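Side-chain contacts in soluble inorganic pyrophosphatase (Toxoplasma gondii, PDB 5WRT), which probably hydrolyses inorganic pyrophosphate to two phosphates with the help of magnesium ions: residues I72-K77 / L82-S87; L145-G150 / R192-P197. All blocks are in the same frame, centred on the assembly; numbering follows the deposited sequence.

Contact 1 (72-77 / 82-87) joins the ends of the two outer strands, 72-74 and 84-89, beside the central strand 57-63. Contact 2 (145-150 / 192-197) joins the end of strand 136-149 to the turn W193-L196 between helices 183-193 and 196-199. Their centres lie about 17 Å apart, and they meet through Y85 and Y194, edge-to-face, with Y85 CE1 3.5 Å from Y194 CE2. A86 CB also packs on P197 CG at 3.9 Å. Both contacts reach the second subunit. A bound magnesium ion lies about 10 Å from the side chain of D75, and one about 7 Å from that of M147. D117, D122 and D154 form the metal site; neither contact supplies a ligand.

Contact 1: I72-K77 / L82-S87; sequences IMQDLK and LREYAS
Two torsions bring D75 and R83 together: D75 carries CG opposite its backbone N (chi1 -167°), and the R83 chain bends at chi3 (-80°). The two side chains then run side by side in the same direction. R83 NH1 donates to D75 OD2 at 2.8 Å, forming a salt bridge. NH1 approaches from above the carboxylate plane, while OD2 stays near the guanidinium plane; the two planes are 37° apart. L76 O also lies close to NH1, but the angle is poor for a bond. K77 CG sits over one guanidinium face, offset toward its rim, 3.7 Å from R83 NH2. The extended Q74 side chain crosses that of L82 at about a right angle. Q74 NE2 gives a nearly straight bond to R83 O, 3.1 Å long, from above the carbonyl plane. The same NE2 donates to a water that bonds E84 OE2, while E84 OE1 pairs with R58. A second water links K77 NZ to E84 N. L76 CD2 touches L82 CD2 at 3.7 Å. In the backbone, R83 N bonds D75 O at 2.9 Å, and a single bridge pairs L76 with L82. Strands 72-74 and 84-89 do not pair directly, since 57-63 runs antiparallel between them. The contact closes the connection between the outer strands of this three-stranded antiparallel sheet.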
loop_
_atom_site.group_PDB
_atom_site.type_symbol
_atom_site.label_atom_id
_atom_site.label_comp_id
_atom_site.label_asym_id
_atom_site.label_seq_id
_atom_site.Cartn_x
_atom_site.Cartn_y
_atom_site.Cartn_z
ATOM N N ILE A 72 -7.533 -0.904 -24.278
ATOM C CA ILE A 72 -6.865 -1.072 -22.993
ATOM C C ILE A 72 -5.887 -2.229 -23.134
ATOM O O ILE A 72 -6.277 -3.346 -23.491
ATOM C CB ILE A 72 -7.876 -1.328 -21.865
ATOM C CG1 ILE A 72 -8.797 -0.121 -21.692
ATOM C CG2 ILE A 72 -7.158 -1.639 -20.556
ATOM C CD1 ILE A 72 -9.887 -0.332 -20.672
ATOM N N MET A 73 -4.616 -1.959 -22.849
ATOM C CA MET A 73 -3.555 -2.953 -22.905
ATOM C C MET A 73 -2.625 -2.716 -21.727
ATOM O O MET A 73 -2.721 -1.701 -21.033
ATOM C CB MET A 73 -2.770 -2.872 -24.224
ATOM C CG MET A 73 -3.625 -2.828 -25.481
ATOM S SD MET A 73 -2.657 -2.891 -27.004
ATOM C CE MET A 73 -1.945 -4.532 -26.913
ATOM N N GLN A 74 -1.717 -3.659 -21.501
ATOM C CA GLN A 74 -0.770 -3.529 -20.404
ATOM C C GLN A 74 0.370 -2.600 -20.800
ATOM O O GLN A 74 0.905 -2.681 -21.910
ATOM C CB GLN A 74 -0.223 -4.896 -19.995
ATOM C CG GLN A 74 0.611 -4.860 -18.725
ATOM C CD GLN A 74 0.785 -6.230 -18.104
ATOM O OE1 GLN A 74 0.247 -7.220 -18.598
ATOM N NE2 GLN A 74 1.534 -6.292 -17.009
ATOM N N ASP A 75 0.726 -1.700 -19.885
ATOM C CA ASP A 75 1.818 -0.770 -20.127
ATOM C C ASP A 75 3.137 -1.521 -20.283
ATOM O O ASP A 75 3.339 -2.596 -19.712
ATOM C CB ASP A 75 1.912 0.240 -18.983
ATOM C CG ASP A 75 2.813 1.415 -19.309
ATOM O OD1 ASP A 75 2.866 1.818 -20.490
ATOM O OD2 ASP A 75 3.463 1.940 -18.381
ATOM N N LEU A 76 4.041 -0.941 -21.068
ATOM C CA LEU A 76 5.355 -1.516 -21.323
ATOM C C LEU A 76 6.448 -0.649 -20.715
ATOM O O LEU A 76 6.345 0.583 -20.703
ATOM C CB LEU A 76 5.604 -1.683 -22.825
ATOM C CG LEU A 76 4.580 -2.502 -23.614
ATOM C CD1 LEU A 76 4.966 -2.573 -25.085
ATOM C CD2 LEU A 76 4.445 -3.897 -23.024
ATOM N N LYS A 77 7.488 -1.303 -20.203
ATOM C CA LYS A 77 8.738 -0.653 -19.831
ATOM C C LYS A 77 9.542 -0.300 -21.081
ATOM O O LYS A 77 9.230 -0.733 -22.193
ATOM C CB LYS A 77 9.565 -1.572 -18.930
ATOM C CG LYS A 77 9.058 -1.723 -17.510
ATOM C CD LYS A 77 9.834 -2.816 -16.791
ATOM C CE LYS A 77 9.212 -3.149 -15.450
ATOM N NZ LYS A 77 9.429 -4.578 -15.090
ATOM N N LEU A 82 6.455 -6.301 -19.865
ATOM C CA LEU A 82 5.197 -5.870 -19.269
ATOM C C LEU A 82 5.438 -5.202 -17.922
ATOM O O LEU A 82 6.180 -5.718 -17.081
ATOM C CB LEU A 82 4.270 -7.072 -19.105
ATOM C CG LEU A 82 3.831 -7.711 -20.419
ATOM C CD1 LEU A 82 3.065 -8.984 -20.149
ATOM C CD2 LEU A 82 2.983 -6.737 -21.222
ATOM N N ARG A 83 4.816 -4.044 -17.721
ATOM C CA ARG A 83 4.984 -3.274 -16.496
ATOM C C ARG A 83 3.847 -3.576 -15.528
ATOM O O ARG A 83 2.674 -3.582 -15.918
ATOM C CB ARG A 83 5.055 -1.773 -16.787
ATOM C CG ARG A 83 4.886 -0.900 -15.549
ATOM C CD ARG A 83 5.032 0.583 -15.858
ATOM N NE ARG A 83 6.438 0.970 -15.961
ATOM C CZ ARG A 83 6.986 1.554 -17.021
ATOM N NH1 ARG A 83 6.246 1.835 -18.085
ATOM N NH2 ARG A 83 8.278 1.861 -17.014
ATOM N N GLU A 84 4.203 -3.825 -14.274
ATOM C CA GLU A 84 3.253 -3.979 -13.185
ATOM C C GLU A 84 3.566 -2.947 -12.112
ATOM O O GLU A 84 4.702 -2.477 -11.997
ATOM C CB GLU A 84 3.315 -5.381 -12.566
ATOM C CG GLU A 84 2.958 -6.519 -13.499
ATOM C CD GLU A 84 2.893 -7.850 -12.770
ATOM O OE1 GLU A 84 3.190 -7.877 -11.554
ATOM O OE2 GLU A 84 2.549 -8.867 -13.410
ATOM N N TYR A 85 2.552 -2.585 -11.333
ATOM C CA TYR A 85 2.820 -1.843 -10.113
ATOM C C TYR A 85 3.519 -2.752 -9.109
ATOM O O TYR A 85 3.344 -3.974 -9.117
ATOM C CB TYR A 85 1.525 -1.287 -9.519
ATOM C CG TYR A 85 0.944 -0.134 -10.307
ATOM C CD1 TYR A 85 1.744 0.925 -10.717
ATOM C CD2 TYR A 85 -0.403 -0.103 -10.642
ATOM C CE1 TYR A 85 1.223 1.980 -11.437
ATOM C CE2 TYR A 85 -0.936 0.950 -11.363
ATOM C CZ TYR A 85 -0.117 1.988 -11.759
ATOM O OH TYR A 85 -0.639 3.040 -12.477
ATOM N N ALA A 86 4.320 -2.143 -8.233
ATOM C CA ALA A 86 5.030 -2.924 -7.229
ATOM C C ALA A 86 4.090 -3.516 -6.190
ATOM O O ALA A 86 4.467 -4.470 -5.502
ATOM C CB ALA A 86 6.089 -2.061 -6.542
ATOM N N SER A 87 2.880 -2.978 -6.064
ATOM C CA SER A 87 1.918 -3.426 -5.073
ATOM C C SER A 87 0.560 -3.625 -5.729
ATOM O O SER A 87 0.246 -3.005 -6.749
ATOM C CB SER A 87 1.801 -2.424 -3.922
ATOM O OG SER A 87 2.966 -2.448 -3.116
HETATM O O HOH W 1 2.212 -9.069 -15.934
HETATM O O HOH W 2 6.940 -4.337 -13.580
#

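Contact 2: L145-G150 / R192-P197; sequences LAMIDG and RWYKLP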
loop_
_atom_site.group_PDB
_atom_site.type_symbol
_atom_site.label_atom_id
_atom_site.label_comp_id
_atom_site.label_asym_id
_atom_site.label_seq_id
_atom_site.Cartn_x
_atom_site.Cartn_y
_atom_site.Cartn_z
ATOM N N LEU A 145 -8.133 13.283 -4.085
ATOM C CA LEU A 145 -6.830 13.506 -3.474
ATOM C C LEU A 145 -5.908 14.130 -4.513
ATOM O O LEU A 145 -5.844 13.658 -5.652
ATOM C CB LEU A 145 -6.236 12.196 -2.955
ATOM C CG LEU A 145 -6.906 11.569 -1.732
ATOM C CD1 LEU A 145 -6.639 10.074 -1.681
ATOM C CD2 LEU A 145 -6.417 12.243 -0.461
ATOM N N ALA A 146 -5.201 15.191 -4.122
ATOM C CA ALA A 146 -4.346 15.937 -5.044
ATOM C C ALA A 146 -2.912 15.442 -4.894
ATOM O O ALA A 146 -2.066 16.079 -4.265
ATOM C CB ALA A 146 -4.454 17.434 -4.783
ATOM N N MET A 147 -2.635 14.291 -5.499
ATOM C CA MET A 147 -1.293 13.731 -5.451
ATOM C C MET A 147 -0.372 14.505 -6.389
ATOM O O MET A 147 -0.762 14.883 -7.498
ATOM C CB MET A 147 -1.327 12.242 -5.805
ATOM C CG MET A 147 -0.075 11.476 -5.400
ATOM S SD MET A 147 0.242 9.991 -6.375
ATOM C CE MET A 147 0.672 10.687 -7.960
ATOM N N ILE A 148 0.850 14.754 -5.927
ATOM C CA ILE A 148 1.881 15.429 -6.708
ATOM C C ILE A 148 2.974 14.417 -7.022
ATOM O O ILE A 148 3.692 13.966 -6.121
ATOM C CB ILE A 148 2.452 16.647 -5.971
ATOM C CG1 ILE A 148 1.326 17.581 -5.525
ATOM C CG2 ILE A 148 3.435 17.391 -6.861
ATOM C CD1 ILE A 148 0.485 18.106 -6.663
ATOM N N ASP A 149 3.100 14.056 -8.297
ATOM C CA ASP A 149 4.094 13.089 -8.760
ATOM C C ASP A 149 5.143 13.844 -9.567
ATOM O O ASP A 149 4.957 14.091 -10.762
ATOM C CB ASP A 149 3.443 11.991 -9.597
ATOM C CG ASP A 149 4.356 10.792 -9.809
ATOM O OD1 ASP A 149 5.595 10.951 -9.734
ATOM O OD2 ASP A 149 3.831 9.684 -10.050
ATOM N N GLY A 150 6.247 14.199 -8.912
ATOM C CA GLY A 150 7.334 14.910 -9.559
ATOM C C GLY A 150 6.902 16.154 -10.305
ATOM O O GLY A 150 7.061 16.236 -11.528
ATOM N N ARG A 192 0.783 7.358 -2.189
ATOM C CA ARG A 192 1.956 8.048 -1.663
ATOM C C ARG A 192 3.205 7.183 -1.781
ATOM O O ARG A 192 4.293 7.691 -2.075
ATOM C CB ARG A 192 1.732 8.454 -0.205
ATOM C CG ARG A 192 2.796 9.407 0.334
ATOM C CD ARG A 192 3.061 9.191 1.818
ATOM N NE ARG A 192 1.875 9.420 2.637
ATOM C CZ ARG A 192 1.491 10.613 3.084
ATOM N NH1 ARG A 192 2.203 11.695 2.795
ATOM N NH2 ARG A 192 0.396 10.722 3.825
ATOM N N TRP A 193 3.068 5.873 -1.570
ATOM C CA TRP A 193 4.211 4.990 -1.389
ATOM C C TRP A 193 4.498 4.072 -2.572
ATOM O O TRP A 193 5.579 3.476 -2.611
ATOM C CB TRP A 193 4.009 4.127 -0.132
ATOM C CG TRP A 193 4.093 4.894 1.154
ATOM C CD1 TRP A 193 3.050 5.345 1.911
ATOM C CD2 TRP A 193 5.287 5.291 1.839
ATOM N NE1 TRP A 193 3.520 6.004 3.022
ATOM C CE2 TRP A 193 4.891 5.985 3.002
ATOM C CE3 TRP A 193 6.653 5.131 1.583
ATOM C CZ2 TRP A 193 5.810 6.517 3.905
ATOM C CZ3 TRP A 193 7.563 5.660 2.480
ATOM C CH2 TRP A 193 7.138 6.344 3.627
ATOM N N TYR A 194 3.579 3.939 -3.532
ATOM C CA TYR A 194 3.678 2.834 -4.486
ATOM C C TYR A 194 4.839 2.966 -5.468
ATOM O O TYR A 194 5.182 1.980 -6.128
ATOM C CB TYR A 194 2.364 2.670 -5.256
ATOM C CG TYR A 194 2.137 3.669 -6.365
ATOM C CD1 TYR A 194 2.033 5.026 -6.094
ATOM C CD2 TYR A 194 2.017 3.252 -7.685
ATOM C CE1 TYR A 194 1.818 5.942 -7.107
ATOM C CE2 TYR A 194 1.801 4.159 -8.704
ATOM C CZ TYR A 194 1.703 5.504 -8.409
ATOM O OH TYR A 194 1.488 6.414 -9.420
ATOM N N LYS A 195 5.454 4.139 -5.588
ATOM C CA LYS A 195 6.590 4.299 -6.485
ATOM C C LYS A 195 7.920 4.368 -5.741
ATOM O O LYS A 195 8.944 4.695 -6.348
ATOM C CB LYS A 195 6.406 5.545 -7.351
ATOM C CG LYS A 195 5.287 5.449 -8.375
ATOM C CD LYS A 195 5.121 6.776 -9.107
ATOM C CE LYS A 195 4.482 6.570 -10.485
ATOM N NZ LYS A 195 4.981 7.529 -11.529
ATOM N N LEU A 196 7.925 4.082 -4.440
ATOM C CA LEU A 196 9.190 3.986 -3.716
ATOM C C LEU A 196 10.063 2.843 -4.218
ATOM O O LEU A 196 11.272 3.061 -4.407
ATOM C CB LEU A 196 8.937 3.872 -2.209
ATOM C CG LEU A 196 10.208 4.033 -1.367
ATOM C CD1 LEU A 196 10.641 5.492 -1.319
ATOM C CD2 LEU A 196 10.016 3.481 0.039
ATOM N N PRO A 197 9.555 1.624 -4.437
ATOM C CA PRO A 197 10.449 0.569 -4.938
ATOM C C PRO A 197 10.908 0.798 -6.365
ATOM O O PRO A 197 12.039 0.431 -6.705
ATOM C CB PRO A 197 9.599 -0.707 -4.821
ATOM C CG PRO A 197 8.441 -0.341 -3.949
ATOM C CD PRO A 197 8.198 1.104 -4.193
#
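The end of strand 136-149 faces a type I beta turn, W193 to L196, closed by L196 N to W193 O; the nearest CA atoms, of M147 and R192, are 7.6 Å apart. D149 and K195 reach toward each other from opposite directions. K195 NZ donates to D149 OD2 at 2.9 Å, making a salt bridge. The ammonium comes to the syn side of the carboxylate, 22° out of its plane. The lysine chain is nearly straight at chi2 (176°) and bends at chi4 (-146°) as NZ comes to OD2. K195 CD and CE also lie close to OD2, so the end of the lysine chain runs up to this oxygen. Within the turn, K195 CG rests 3.5 Å above the centre of the Y194 ring. M147 meets the same ring at its edge, with SD 4.4 Å from Y194 CE1. The sulfur thus approaches near the ring plane. Y194 is further enclosed by W190, stacked on it, and by F191, edge-to-face. K195 takes the N-cap position of helix 196-199. On the strand side, M147 bonds through its backbone to D154, a magnesium ligand on the neighbouring strand 152-161. The contact thus joins strand 136-149 of the mixed, curled sheet to the link between helices 183-193 and 196-199.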